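Local coordinates for protein DNA polymerase epsilon subunit 3 (Drosophila melanogaster, PDB 2BYK) that serves as a histone-fold accessory subunit of DNA polymerase epsilon and, paired with Chrac-16, binds DNA and facilitates nucleosome sliding in the chromatin-accessibility complex, at residues A45-S50 with T74-E79. Sequence-based numbering, arbitrary orientation.
Sequences AIFVTS and TELDFE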
loop_
_atom_site.group_PDB
_atom_site.type_symbol
_atom_site.label_atom_id
_atom_site.label_comp_id
_atom_site.label_asym_id
_atom_site.label_seq_id
_atom_site.Cartn_x
_atom_site.Cartn_y
_atom_site.Cartn_z
ATOM N N ALA B 45 4.677 1.294 -2.196
ATOM C CA ALA B 45 5.667 0.369 -1.679
ATOM C C ALA B 45 7.087 0.955 -1.583
ATOM O O ALA B 45 7.774 0.745 -0.577
ATOM C CB ALA B 45 5.659 -0.890 -2.513
ATOM N N ILE B 46 7.523 1.689 -2.610
ATOM C CA ILE B 46 8.863 2.293 -2.619
ATOM C C ILE B 46 8.961 3.333 -1.521
ATOM O O ILE B 46 9.954 3.409 -0.796
ATOM C CB ILE B 46 9.171 3.006 -3.952
ATOM C CG1 ILE B 46 9.153 2.015 -5.109
ATOM C CG2 ILE B 46 10.546 3.641 -3.894
ATOM C CD1 ILE B 46 9.316 2.683 -6.450
ATOM N N PHE B 47 7.911 4.135 -1.423
ATOM C CA PHE B 47 7.817 5.186 -0.432
ATOM C C PHE B 47 7.908 4.621 0.986
ATOM O O PHE B 47 8.688 5.120 1.800
ATOM C CB PHE B 47 6.490 5.917 -0.603
ATOM C CG PHE B 47 6.395 7.211 0.164
ATOM C CD1 PHE B 47 5.171 7.622 0.707
ATOM C CD2 PHE B 47 7.499 8.055 0.283
ATOM C CE1 PHE B 47 5.044 8.852 1.352
ATOM C CE2 PHE B 47 7.385 9.292 0.926
ATOM C CZ PHE B 47 6.151 9.689 1.460
ATOM N N VAL B 48 7.110 3.586 1.275
ATOM C CA VAL B 48 7.084 2.964 2.606
ATOM C C VAL B 48 8.418 2.327 2.981
ATOM O O VAL B 48 8.837 2.370 4.140
ATOM C CB VAL B 48 5.970 1.896 2.716
ATOM C CG1 VAL B 48 5.988 1.259 4.096
ATOM C CG2 VAL B 48 4.626 2.531 2.473
ATOM N N THR B 49 9.083 1.729 2.005
ATOM C CA THR B 49 10.376 1.122 2.259
ATOM C C THR B 49 11.360 2.254 2.506
ATOM O O THR B 49 12.112 2.241 3.476
ATOM C CB THR B 49 10.839 0.326 1.059
ATOM O OG1 THR B 49 9.804 -0.584 0.686
ATOM C CG2 THR B 49 12.112 -0.448 1.388
ATOM N N SER B 50 11.344 3.233 1.607
ATOM C CA SER B 50 12.205 4.403 1.710
ATOM C C SER B 50 12.069 4.978 3.123
ATOM O O SER B 50 13.059 5.186 3.828
ATOM C CB SER B 50 11.771 5.438 0.666
ATOM O OG SER B 50 12.496 6.647 0.790
ATOM N N THR B 74 1.892 4.095 10.449
ATOM C CA THR B 74 1.049 4.934 11.310
ATOM C C THR B 74 1.492 6.375 11.128
ATOM O O THR B 74 0.707 7.311 11.246
ATOM C CB THR B 74 1.174 4.572 12.823
ATOM O OG1 THR B 74 2.427 5.035 13.335
ATOM C CG2 THR B 74 1.089 3.072 13.029
ATOM N N GLU B 75 2.769 6.521 10.810
ATOM C CA GLU B 75 3.416 7.804 10.599
ATOM C C GLU B 75 3.021 8.445 9.269
ATOM O O GLU B 75 3.007 9.669 9.141
ATOM C CB GLU B 75 4.924 7.575 10.672
ATOM C CG GLU B 75 5.816 8.757 10.403
ATOM C CD GLU B 75 7.276 8.410 10.678
ATOM O OE1 GLU B 75 7.647 8.319 11.877
ATOM O OE2 GLU B 75 8.044 8.206 9.702
ATOM N N LEU B 76 2.701 7.620 8.277
ATOM C CA LEU B 76 2.306 8.134 6.976
ATOM C C LEU B 76 0.788 8.303 6.899
ATOM O O LEU B 76 0.242 8.568 5.824
ATOM C CB LEU B 76 2.801 7.201 5.868
ATOM C CG LEU B 76 4.314 7.177 5.667
ATOM C CD1 LEU B 76 4.677 6.127 4.640
ATOM C CD2 LEU B 76 4.791 8.548 5.226
ATOM N N ASP B 77 0.123 8.153 8.044
ATOM C CA ASP B 77 -1.333 8.288 8.159
ATOM C C ASP B 77 -2.145 7.079 7.735
ATOM O O ASP B 77 -3.361 7.159 7.548
ATOM C CB ASP B 77 -1.824 9.510 7.393
ATOM C CG ASP B 77 -1.974 10.715 8.283
ATOM O OD1 ASP B 77 -0.994 11.056 8.987
ATOM O OD2 ASP B 77 -3.071 11.318 8.281
ATOM N N PHE B 78 -1.463 5.956 7.574
ATOM C CA PHE B 78 -2.131 4.727 7.208
ATOM C C PHE B 78 -2.125 3.899 8.472
ATOM O O PHE B 78 -1.563 2.806 8.500
ATOM C CB PHE B 78 -1.363 3.993 6.113
ATOM C CG PHE B 78 -1.301 4.736 4.820
ATOM C CD1 PHE B 78 -0.082 5.158 4.305
ATOM C CD2 PHE B 78 -2.462 5.016 4.114
ATOM C CE1 PHE B 78 -0.020 5.848 3.105
ATOM C CE2 PHE B 78 -2.414 5.705 2.910
ATOM C CZ PHE B 78 -1.191 6.124 2.403
ATOM N N GLU B 79 -2.730 4.428 9.529
ATOM C CA GLU B 79 -2.758 3.696 10.780
ATOM C C GLU B 79 -3.901 2.694 10.825
ATOM O O GLU B 79 -3.880 1.769 11.623
ATOM C CB GLU B 79 -2.844 4.647 11.967
ATOM C CG GLU B 79 -2.866 3.896 13.285
ATOM C CD GLU B 79 -2.524 4.767 14.478
ATOM O OE1 GLU B 79 -3.240 5.766 14.716
ATOM O OE2 GLU B 79 -1.535 4.446 15.179
#
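Leu76 reaches helix 31-58 with its two methyl branches divided between neighbouring residues, Phe47 and Val48. Its CD2 lies 3.9 Å from CE1 of the Phe47 ring and a little farther from CZ, approaching that end of the ring obliquely. The other branch, CD1, meets CG2 of Val48 at 4.2 Å. Both meetings are apolar, and no hydrogen bond spans the two segments. A chi1 of -168° sets CG of Phe47 anti to the backbone N and brings the CE1 and CZ end of the ring to Leu76. In the histone fold, the C-terminal end of the shorter helix 66-75 and the turn after it pack against the long central helix 31-58, before the chain enters helix 82-96. Leu76 is the first residue to depart from helical backbone angles, and the turn behind it is a Schellman motif: Asp77 takes the positive-phi position (phi 80°), Phe78 N bonds back to a carbonyl of the last helical turn, and Asp77 N makes a weak 3.4 Å bond to Thr74 O. Beyond the turn, the buried ring of Phe78 meets Phe44 of the long helix edge-to-face and also touches Phe81. The Phe47 ring also stacks on an aromatic side chain of the partner protein's chain.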